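Local coordinates for protein coclaurine N-methyltransferase (Coptis japonica, PDB 6GKV) that transfers a methyl group from S-adenosyl-L-methionine to the ring nitrogen of coclaurine and related tetrahydroisoquinolines in plant alkaloid biosynthesis, at residues V19-I24 / F326-M331; T65-L70 / D181-E186; A136-V141 / E161-E166. All blocks are in the same frame, centred on the assembly; numbering follows the deposited sequence.

Interaction 1 (V19-I24 / F326-M331); sequences VPYDDI and FCLSGM. With F2W (6,7-dimethoxy-2-methyl-1,2,3,4-tetrahydroisoquinolin-2-ium), chain D.
Behind the alkaloid pocket, helix 313-335 packs against the first turn of helix 21-39, with L328 reaching across to Y21 and I24. Most of the touching is done by one methyl. L328 CD1 lies 3.5 Å from I24 CD1 and 3.6 Å from I24 CG2, seated between the two ends of the branched side chain. The isoleucine is extended through CG1 (chi2 178°), which carries its CD1 out to meet the leucine, and the two side chains cross at about a right angle. The other leucine methyl, CD2, lies over one face of the Y21 ring, while L328 CD1 comes to 4.3 Å from Y21 CD1. Y21 has its polar end tied down as well: its OH is hydrogen-bonded to D296, on helix 281-297. L292 of that same helix touches both Y21 and L328, and L14 of helix 2-16 adds to the cover on I24. Away from this seam, helix 313-335 lines the substrate pocket. The methoxy methyl CAM of the bound N-methylheliamine stands over one face of the F326 ring, offset toward its rim, and CAM is 3.3 Å from F326 O. CAM also lies 3.5 Å from G330 CA, so close that a beta carbon there would collide with it. Across the helix pair itself the contact is purely apolar: methyl groups and a ring face meet by shape and burial, with no polar pairing to set the register of helix 313-335 on helix 21-39, while the tyrosine hydroxyl finds its partner outside the seam.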
loop_
_atom_site.group_PDB
_atom_site.type_symbol
_atom_site.label_atom_id
_atom_site.label_comp_id
_atom_site.label_asym_id
_atom_site.label_seq_id
_atom_site.Cartn_x
_atom_site.Cartn_y
_atom_site.Cartn_z
ATOM N N VAL A 19 -12.477 16.704 35.361
ATOM C CA VAL A 19 -11.722 15.455 35.287
ATOM C C VAL A 19 -10.234 15.751 35.076
ATOM O O VAL A 19 -9.870 16.437 34.113
ATOM C CB VAL A 19 -12.252 14.561 34.148
ATOM C CG1 VAL A 19 -11.489 13.248 34.083
ATOM C CG2 VAL A 19 -13.745 14.316 34.330
ATOM N N PRO A 20 -9.370 15.239 35.975
ATOM C CA PRO A 20 -7.922 15.512 35.917
ATOM C C PRO A 20 -7.297 14.981 34.621
ATOM O O PRO A 20 -7.813 14.006 34.077
ATOM C CB PRO A 20 -7.370 14.774 37.139
ATOM C CG PRO A 20 -8.568 14.510 38.008
ATOM C CD PRO A 20 -9.703 14.309 37.065
ATOM N N TYR A 21 -6.225 15.614 34.142
ATOM C CA TYR A 21 -5.622 15.260 32.850
ATOM C C TYR A 21 -5.316 13.784 32.686
ATOM O O TYR A 21 -5.572 13.223 31.620
ATOM C CB TYR A 21 -4.329 16.046 32.611
ATOM C CG TYR A 21 -4.531 17.409 32.008
ATOM C CD1 TYR A 21 -5.800 17.874 31.722
ATOM C CD2 TYR A 21 -3.450 18.243 31.759
ATOM C CE1 TYR A 21 -5.992 19.143 31.207
ATOM C CE2 TYR A 21 -3.626 19.503 31.237
ATOM C CZ TYR A 21 -4.903 19.956 30.960
ATOM O OH TYR A 21 -5.108 21.218 30.430
ATOM N N ASP A 22 -4.775 13.172 33.738
ATOM C CA ASP A 22 -4.349 11.772 33.707
ATOM C C ASP A 22 -5.511 10.819 33.587
ATOM O O ASP A 22 -5.405 9.791 32.918
ATOM C CB ASP A 22 -3.553 11.412 34.963
ATOM C CG ASP A 22 -2.200 12.067 34.990
ATOM O OD1 ASP A 22 -1.769 12.561 33.925
ATOM O OD2 ASP A 22 -1.571 12.094 36.065
ATOM N N ASP A 23 -6.603 11.144 34.268
ATOM C CA ASP A 23 -7.825 10.364 34.165
ATOM C C ASP A 23 -8.367 10.426 32.732
ATOM O O ASP A 23 -8.986 9.477 32.256
ATOM C CB ASP A 23 -8.874 10.870 35.165
ATOM C CG ASP A 23 -8.570 10.465 36.613
ATOM O OD1 ASP A 23 -7.819 11.184 37.309
ATOM O OD2 ASP A 23 -9.118 9.442 37.071
ATOM N N ILE A 24 -8.140 11.549 32.051
ATOM C CA ILE A 24 -8.643 11.735 30.687
ATOM C C ILE A 24 -7.814 10.912 29.725
ATOM O O ILE A 24 -8.360 10.212 28.872
ATOM C CB ILE A 24 -8.613 13.215 30.210
ATOM C CG1 ILE A 24 -9.335 14.163 31.180
ATOM C CG2 ILE A 24 -9.211 13.347 28.792
ATOM C CD1 ILE A 24 -9.265 15.635 30.724
ATOM N N PHE A 326 -8.981 18.655 22.483
ATOM C CA PHE A 326 -8.430 18.620 21.135
ATOM C C PHE A 326 -7.020 18.072 21.196
ATOM O O PHE A 326 -6.671 17.087 20.560
ATOM C CB PHE A 326 -8.420 20.030 20.548
ATOM C CG PHE A 326 -7.982 20.103 19.124
ATOM C CD1 PHE A 326 -8.916 20.002 18.095
ATOM C CD2 PHE A 326 -6.651 20.313 18.804
ATOM C CE1 PHE A 326 -8.524 20.094 16.767
ATOM C CE2 PHE A 326 -6.254 20.394 17.485
ATOM C CZ PHE A 326 -7.194 20.286 16.467
ATOM N N CYS A 327 -6.216 18.763 21.987
ATOM C CA CYS A 327 -4.812 18.493 22.168
ATOM C C CYS A 327 -4.541 17.175 22.922
ATOM O O CYS A 327 -3.568 16.480 22.637
ATOM C CB CYS A 327 -4.177 19.677 22.892
ATOM S SG CYS A 327 -4.314 21.224 22.023
ATOM N N LEU A 328 -5.405 16.826 23.863
ATOM C CA LEU A 328 -5.253 15.582 24.604
ATOM C C LEU A 328 -5.539 14.409 23.684
ATOM O O LEU A 328 -4.804 13.397 23.713
ATOM C CB LEU A 328 -6.191 15.536 25.814
ATOM C CG LEU A 328 -5.983 16.473 27.015
ATOM C CD1 LEU A 328 -7.037 16.151 28.021
ATOM C CD2 LEU A 328 -4.611 16.298 27.658
ATOM N N SER A 329 -6.622 14.528 22.903
ATOM C CA SER A 329 -6.910 13.550 21.857
ATOM C C SER A 329 -5.696 13.379 20.937
ATOM O O SER A 329 -5.261 12.264 20.676
ATOM C CB SER A 329 -8.121 13.961 21.033
ATOM O OG SER A 329 -9.297 13.838 21.798
ATOM N N GLY A 330 -5.141 14.493 20.471
ATOM C CA GLY A 330 -3.956 14.454 19.634
ATOM C C GLY A 330 -2.763 13.799 20.309
ATOM O O GLY A 330 -2.099 12.950 19.715
ATOM N N MET A 331 -2.485 14.188 21.549
ATOM C CA MET A 331 -1.366 13.603 22.290
ATOM C C MET A 331 -1.433 12.079 22.407
ATOM O O MET A 331 -0.494 11.380 22.079
ATOM C CB MET A 331 -1.286 14.187 23.693
ATOM C CG MET A 331 -0.348 15.353 23.816
ATOM S SD MET A 331 -0.334 15.967 25.506
ATOM C CE MET A 331 0.388 14.593 26.355
HETATM C CAM F2W D . -5.791 16.470 17.405
HETATM O OAK F2W D . -6.183 15.340 16.592
HETATM C CAB F2W D . -6.210 15.696 15.266
HETATM C CAA F2W D . -5.851 16.967 14.804
HETATM C CAF F2W D . -5.930 17.220 13.437
HETATM C CAJ F2W D . -5.560 18.433 12.883
HETATM C CAI F2W D . -6.159 18.807 11.489
HETATM N NAH F2W D . -5.734 17.709 10.605
HETATM C CAO F2W D . -6.542 17.963 9.396
HETATM C CAG F2W D . -6.419 16.592 11.262
HETATM C CAE F2W D . -6.270 16.224 12.562
HETATM C CAD F2W D . -6.657 14.969 13.024
HETATM C CAC F2W D . -6.586 14.700 14.379
HETATM O OAL F2W D . -6.934 13.504 14.950
HETATM C CAN F2W D . -7.333 12.416 14.096
#

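Interaction 2 (T65-L70 / D181-E186); sequences TEVETL and DITTHE. With SAH (S-adenosyl-L-homocysteine), chain C.
V67 and D181 approach from opposite directions and meet just beyond the amino group of the adenine of S-adenosyl-L-homocysteine. With V67 CG1 anti to the backbone N (chi1 -174°), this methyl faces the carboxylate and comes to 3.2 Å from D181 OD1, close for carbon and oxygen, while also lying 3.5 Å from N6 of the cofactor product. The second methyl, V67 CG2, faces the hydroxyl of T183 more loosely, at 4.1 Å from T183 OG1. D181 OD1 is thus crowded by a methyl on one approach and takes the adenine amino group on another, through a hydrogen bond of 3.3 Å between adenine N6 and D181 OD1 with an N-H...O angle of 152°. The next residue reads the adjoining ring nitrogen: I182 N points almost straight at N1 (166°), although the bond is weak, and I182 CD1 packs 3.4 Å from C2 of the adenine. Acid and backbone amide together face N6 and N1 from the loop after strand 176-179, the adenine-recognising loop of a Rossmann-like methyltransferase. The carboxylate is steadied from within that loop by two weak bonds, T183 N to D181 OD1 and T184 OG1 to D181 OD2. Putting an alanine at D181 would probably leave the adenine amino group without its carboxylate acceptor and open a gap beside V67 CG1. On the other segment, L70 CD2 reaches N7 of the adenine at 4.2 Å, and E68 brings a second carboxylate into the neighbourhood, its OE2 6.1 Å from D181 OD2, where the like charges would be expected to disfavour closer approach.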
loop_
_atom_site.group_PDB
_atom_site.type_symbol
_atom_site.label_atom_id
_atom_site.label_comp_id
_atom_site.label_asym_id
_atom_site.label_seq_id
_atom_site.Cartn_x
_atom_site.Cartn_y
_atom_site.Cartn_z
ATOM N N THR A 65 -18.656 16.167 2.315
ATOM C CA THR A 65 -19.927 16.388 2.997
ATOM C C THR A 65 -19.697 17.302 4.198
ATOM O O THR A 65 -18.548 17.504 4.625
ATOM C CB THR A 65 -20.579 15.066 3.462
ATOM O OG1 THR A 65 -19.783 14.461 4.490
ATOM C CG2 THR A 65 -20.721 14.104 2.294
ATOM N N GLU A 66 -20.794 17.851 4.725
ATOM C CA GLU A 66 -20.771 18.741 5.890
ATOM C C GLU A 66 -19.752 19.874 5.748
ATOM O O GLU A 66 -19.031 20.167 6.696
ATOM C CB GLU A 66 -20.473 17.944 7.167
ATOM C CG GLU A 66 -21.288 16.662 7.334
ATOM C CD GLU A 66 -22.762 16.928 7.603
ATOM O OE1 GLU A 66 -23.096 18.055 8.024
ATOM O OE2 GLU A 66 -23.586 16.010 7.390
ATOM N N VAL A 67 -19.710 20.512 4.578
ATOM C CA VAL A 67 -18.619 21.430 4.224
ATOM C C VAL A 67 -18.633 22.761 4.978
ATOM O O VAL A 67 -17.610 23.192 5.508
ATOM C CB VAL A 67 -18.634 21.740 2.719
ATOM C CG1 VAL A 67 -17.418 22.576 2.330
ATOM C CG2 VAL A 67 -18.708 20.451 1.920
ATOM N N GLU A 68 -19.785 23.420 5.009
ATOM C CA GLU A 68 -19.868 24.737 5.642
ATOM C C GLU A 68 -20.185 24.634 7.141
ATOM O O GLU A 68 -19.878 25.565 7.891
ATOM C CB GLU A 68 -20.895 25.639 4.940
ATOM C CG GLU A 68 -20.328 26.347 3.697
ATOM C CD GLU A 68 -19.236 27.369 4.023
ATOM O OE1 GLU A 68 -19.093 27.754 5.208
ATOM O OE2 GLU A 68 -18.496 27.759 3.094
ATOM N N THR A 69 -20.774 23.519 7.583
ATOM C CA THR A 69 -20.885 23.236 9.019
ATOM C C THR A 69 -19.559 22.664 9.589
ATOM O O THR A 69 -19.435 22.478 10.807
ATOM C CB THR A 69 -22.055 22.264 9.339
ATOM O OG1 THR A 69 -22.057 21.164 8.424
ATOM C CG2 THR A 69 -23.424 22.973 9.281
ATOM N N LEU A 70 -18.586 22.379 8.712
ATOM C CA LEU A 70 -17.210 22.101 9.136
ATOM C C LEU A 70 -16.437 23.412 9.279
ATOM O O LEU A 70 -15.648 23.569 10.213
ATOM C CB LEU A 70 -16.490 21.161 8.149
ATOM C CG LEU A 70 -14.967 20.940 8.235
ATOM C CD1 LEU A 70 -14.513 20.568 9.648
ATOM C CD2 LEU A 70 -14.518 19.887 7.218
ATOM N N ASP A 181 -14.602 27.191 -1.961
ATOM C CA ASP A 181 -14.875 25.828 -1.528
ATOM C C ASP A 181 -14.163 24.917 -2.528
ATOM O O ASP A 181 -14.492 24.899 -3.712
ATOM C CB ASP A 181 -16.382 25.543 -1.459
ATOM C CG ASP A 181 -16.705 24.105 -1.034
ATOM O OD1 ASP A 181 -15.871 23.453 -0.374
ATOM O OD2 ASP A 181 -17.810 23.620 -1.352
ATOM N N ILE A 182 -13.158 24.191 -2.058
ATOM C CA ILE A 182 -12.367 23.347 -2.936
ATOM C C ILE A 182 -13.242 22.218 -3.489
ATOM O O ILE A 182 -13.001 21.718 -4.591
ATOM C CB ILE A 182 -11.126 22.811 -2.191
ATOM C CG1 ILE A 182 -10.257 23.995 -1.761
ATOM C CG2 ILE A 182 -10.314 21.847 -3.062
ATOM C CD1 ILE A 182 -9.049 23.621 -0.920
ATOM N N THR A 183 -14.275 21.850 -2.732
ATOM C CA THR A 183 -15.278 20.875 -3.172
ATOM C C THR A 183 -15.916 21.256 -4.513
ATOM O O THR A 183 -16.198 20.401 -5.350
ATOM C CB THR A 183 -16.388 20.728 -2.111
ATOM O OG1 THR A 183 -15.839 20.109 -0.948
ATOM C CG2 THR A 183 -17.557 19.895 -2.626
ATOM N N THR A 184 -16.140 22.549 -4.712
ATOM C CA THR A 184 -16.834 23.016 -5.907
ATOM C C THR A 184 -16.011 23.973 -6.758
ATOM O O THR A 184 -16.479 24.423 -7.804
ATOM C CB THR A 184 -18.159 23.740 -5.559
ATOM O OG1 THR A 184 -17.917 24.735 -4.557
ATOM C CG2 THR A 184 -19.202 22.763 -5.060
ATOM N N HIS A 185 -14.804 24.311 -6.324
ATOM C CA HIS A 185 -14.068 25.322 -7.066
ATOM C C HIS A 185 -13.490 24.775 -8.371
ATOM O O HIS A 185 -12.808 23.748 -8.400
ATOM C CB HIS A 185 -12.947 25.940 -6.223
ATOM C CG HIS A 185 -12.287 27.112 -6.888
ATOM N ND1 HIS A 185 -12.900 28.336 -7.009
ATOM C CD2 HIS A 185 -11.083 27.223 -7.501
ATOM C CE1 HIS A 185 -12.096 29.167 -7.659
ATOM N NE2 HIS A 185 -10.992 28.515 -7.966
ATOM N N GLU A 186 -13.788 25.471 -9.457
ATOM C CA GLU A 186 -13.097 25.238 -10.707
ATOM C C GLU A 186 -12.227 26.454 -10.982
ATOM O O GLU A 186 -12.549 27.558 -10.557
ATOM C CB GLU A 186 -14.081 24.981 -11.856
ATOM C CG GLU A 186 -14.941 23.715 -11.705
ATOM C CD GLU A 186 -14.164 22.406 -11.927
ATOM O OE1 GLU A 186 -12.914 22.434 -12.003
ATOM O OE2 GLU A 186 -14.814 21.339 -12.028
HETATM N N SAH C . -3.035 23.360 5.926
HETATM C CA SAH C . -3.098 24.182 7.126
HETATM C CB SAH C . -4.320 23.830 7.963
HETATM C CG SAH C . -4.750 22.366 7.934
HETATM S SD SAH C . -6.341 22.137 8.776
HETATM C C SAH C . -1.847 24.035 7.977
HETATM O O SAH C . -1.104 23.077 7.759
HETATM O OXT SAH C . -1.567 24.846 8.877
HETATM C "C5'" SAH C . -7.270 21.954 7.228
HETATM C "C4'" SAH C . -7.341 23.224 6.372
HETATM O "O4'" SAH C . -8.125 22.996 5.212
HETATM C "C3'" SAH C . -7.983 24.394 7.105
HETATM O "O3'" SAH C . -7.332 25.579 6.723
HETATM C "C2'" SAH C . -9.393 24.471 6.574
HETATM O "O2'" SAH C . -9.804 25.816 6.573
HETATM C "C1'" SAH C . -9.222 23.900 5.167
HETATM N N9 SAH C . -10.443 23.242 4.648
HETATM C C8 SAH C . -11.206 22.258 5.241
HETATM N N7 SAH C . -12.234 21.951 4.407
HETATM C C5 SAH C . -12.138 22.725 3.291
HETATM C C6 SAH C . -12.916 22.836 2.132
HETATM N N6 SAH C . -14.004 22.082 1.955
HETATM N N1 SAH C . -12.549 23.746 1.157
HETATM C C2 SAH C . -11.430 24.541 1.332
HETATM N N3 SAH C . -10.667 24.427 2.476
HETATM C C4 SAH C . -11.019 23.537 3.437
#

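Interaction 3 (A136-V141 / E161-E166)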
loop_
_atom_site.group_PDB
_atom_site.type_symbol
_atom_site.label_atom_id
_atom_site.label_comp_id
_atom_site.label_asym_id
_atom_site.label_seq_id
_atom_site.Cartn_x
_atom_site.Cartn_y
_atom_site.Cartn_z
ATOM N N ALA A 136 0.957 29.209 7.307
ATOM C CA ALA A 136 2.291 28.855 7.785
ATOM C C ALA A 136 3.209 28.465 6.625
ATOM O O ALA A 136 4.366 28.917 6.552
ATOM C CB ALA A 136 2.207 27.735 8.789
ATOM N N LEU A 137 2.677 27.661 5.703
ATOM C CA LEU A 137 3.451 27.204 4.544
ATOM C C LEU A 137 3.541 28.262 3.450
ATOM O O LEU A 137 4.612 28.480 2.886
ATOM C CB LEU A 137 2.852 25.923 3.970
ATOM C CG LEU A 137 3.525 25.283 2.749
ATOM C CD1 LEU A 137 4.998 24.908 3.014
ATOM C CD2 LEU A 137 2.724 24.060 2.321
ATOM N N THR A 138 2.419 28.915 3.154
ATOM C CA THR A 138 2.391 29.980 2.153
ATOM C C THR A 138 3.449 31.031 2.448
ATOM O O THR A 138 4.290 31.323 1.603
ATOM C CB THR A 138 1.007 30.651 2.082
ATOM O OG1 THR A 138 0.086 29.759 1.447
ATOM C CG2 THR A 138 1.070 31.942 1.281
ATOM N N LEU A 139 3.418 31.574 3.658
ATOM C CA LEU A 139 4.332 32.645 4.043
ATOM C C LEU A 139 5.790 32.187 4.024
ATOM O O LEU A 139 6.695 32.945 3.669
ATOM C CB LEU A 139 3.956 33.175 5.429
ATOM C CG LEU A 139 2.486 33.583 5.495
ATOM C CD1 LEU A 139 2.061 34.112 6.888
ATOM C CD2 LEU A 139 2.212 34.597 4.385
ATOM N N HIS A 140 6.005 30.937 4.409
ATOM C CA HIS A 140 7.346 30.385 4.526
ATOM C C HIS A 140 7.971 30.195 3.150
ATOM O O HIS A 140 9.111 30.605 2.908
ATOM C CB HIS A 140 7.300 29.057 5.287
ATOM C CG HIS A 140 8.634 28.391 5.438
ATOM N ND1 HIS A 140 9.121 27.480 4.525
ATOM C CD2 HIS A 140 9.572 28.493 6.410
ATOM C CE1 HIS A 140 10.305 27.050 4.925
ATOM N NE2 HIS A 140 10.602 27.650 6.063
ATOM N N VAL A 141 7.220 29.570 2.250
ATOM C CA VAL A 141 7.673 29.384 0.877
ATOM C C VAL A 141 7.812 30.742 0.189
ATOM O O VAL A 141 8.791 30.985 -0.522
ATOM C CB VAL A 141 6.703 28.474 0.076
ATOM C CG1 VAL A 141 7.024 28.487 -1.415
ATOM C CG2 VAL A 141 6.743 27.060 0.617
ATOM N N GLU A 161 -8.228 36.496 5.812
ATOM C CA GLU A 161 -7.917 37.661 6.668
ATOM C C GLU A 161 -6.435 37.782 6.960
ATOM O O GLU A 161 -5.740 38.673 6.480
ATOM C CB GLU A 161 -8.636 37.536 8.020
ATOM C CG GLU A 161 -10.064 38.094 8.154
ATOM C CD GLU A 161 -10.306 39.356 7.347
ATOM O OE1 GLU A 161 -9.431 40.256 7.328
ATOM O OE2 GLU A 161 -11.397 39.468 6.748
ATOM N N TYR A 162 -5.970 36.817 7.738
ATOM C CA TYR A 162 -4.691 36.894 8.400
ATOM C C TYR A 162 -3.527 36.867 7.425
ATOM O O TYR A 162 -2.489 37.496 7.665
ATOM C CB TYR A 162 -4.555 35.747 9.408
ATOM C CG TYR A 162 -3.192 35.719 10.031
ATOM C CD1 TYR A 162 -2.847 36.637 11.003
ATOM C CD2 TYR A 162 -2.244 34.788 9.631
ATOM C CE1 TYR A 162 -1.598 36.628 11.572
ATOM C CE2 TYR A 162 -0.988 34.774 10.191
ATOM C CZ TYR A 162 -0.667 35.700 11.162
ATOM O OH TYR A 162 0.589 35.687 11.730
ATOM N N ILE A 163 -3.686 36.148 6.322
ATOM C CA ILE A 163 -2.544 35.942 5.448
ATOM C C ILE A 163 -2.243 37.227 4.689
ATOM O O ILE A 163 -1.130 37.738 4.752
ATOM C CB ILE A 163 -2.783 34.763 4.491
ATOM C CG1 ILE A 163 -2.735 33.462 5.297
ATOM C CG2 ILE A 163 -1.719 34.725 3.429
ATOM C CD1 ILE A 163 -3.333 32.269 4.603
ATOM N N GLU A 164 -3.247 37.771 4.014
ATOM C CA GLU A 164 -3.059 38.972 3.219
ATOM C C GLU A 164 -2.458 40.108 4.046
ATOM O O GLU A 164 -1.589 40.847 3.575
ATOM C CB GLU A 164 -4.392 39.394 2.598
ATOM C CG GLU A 164 -4.867 38.411 1.535
ATOM C CD GLU A 164 -6.067 38.901 0.752
ATOM O OE1 GLU A 164 -6.790 39.792 1.252
ATOM O OE2 GLU A 164 -6.271 38.394 -0.375
ATOM N N GLU A 165 -2.905 40.222 5.290
ATOM C CA GLU A 165 -2.413 41.262 6.175
ATOM C C GLU A 165 -0.976 40.992 6.612
ATOM O O GLU A 165 -0.105 41.865 6.510
ATOM C CB GLU A 165 -3.336 41.388 7.383
ATOM C CG GLU A 165 -4.799 41.532 6.980
ATOM C CD GLU A 165 -5.509 42.661 7.694
ATOM O OE1 GLU A 165 -5.063 43.030 8.802
ATOM O OE2 GLU A 165 -6.506 43.182 7.144
ATOM N N GLU A 166 -0.725 39.770 7.071
ATOM C CA GLU A 166 0.592 39.415 7.576
ATOM C C GLU A 166 1.599 39.155 6.458
ATOM O O GLU A 166 2.766 38.878 6.736
ATOM C CB GLU A 166 0.499 38.193 8.489
ATOM C CG GLU A 166 0.718 38.527 9.951
ATOM C CD GLU A 166 2.180 38.646 10.312
ATOM O OE1 GLU A 166 2.867 37.608 10.341
ATOM O OE2 GLU A 166 2.643 39.778 10.570
#
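L139 and I163 meet methyl to methyl between helices 136-143 and 157-168, with L139 CD2 4.0 Å from I163 CG2. The two side chains present different branches. In L139, CG is anti to the carbonyl carbon and beside the backbone N (chi1 -54°); the second torsion extends CD1, and it is the other branch, CD2, that meets the isoleucine. In I163 it is the short branch that does the work: CG2 is anti to the backbone N (chi1 -71° for CG1), which thrusts this methyl into the interface. The two side chains meet at an oblique angle. T138 joins from the preceding position with its own methyl, T138 CG2, at 4.5 Å from I163 CG2, so one isoleucine methyl faces two residues of the other helix. T138 splits its two ends: the methyl serves the helix pair, while OG1 is hydrogen-bonded to D129, on strand 126-130. Within helix 157-168, E166 CB lies 3.8 Å above the plane of the Y162 ring, displaced toward its rim, and E166 OE1 forms a salt bridge to R170, which itself touches L139. These are neighbouring crossover helices of the beta-alpha-beta units of a Rossmann-like fold; the first follows the glycine-rich turn after strand 126-130, and G133 and Q159, both binding S-adenosyl-L-homocysteine, lie close to I163. Between the helices the contact is aliphatic and buried, held by the fit of methyl groups; T138 OG1 and E166 OE1 find their partners outside it.

How the interactions relate
From the N terminus, residues 19-24 lead into helix 21-39 and wait some 300 residues for helix 313-335, so interaction 1 closes a loop that encloses almost the whole methyltransferase domain. Interaction 2 nests inside it, bringing the loop at 65-70 against the one after strand 176-179. Interaction 3 is nested deeper again, joining two successive helices beside strands 126-130, 149-154 and 176-179. None of the three cross, and none touch; centres lie 22 to 31 Å apart. Interactions 2 and 3 belong to the cofactor-binding half, at the adenine and the neighbouring crossover helices, whereas interaction 1 ties the N-terminal helices to the C-terminal helix lining the alkaloid pocket.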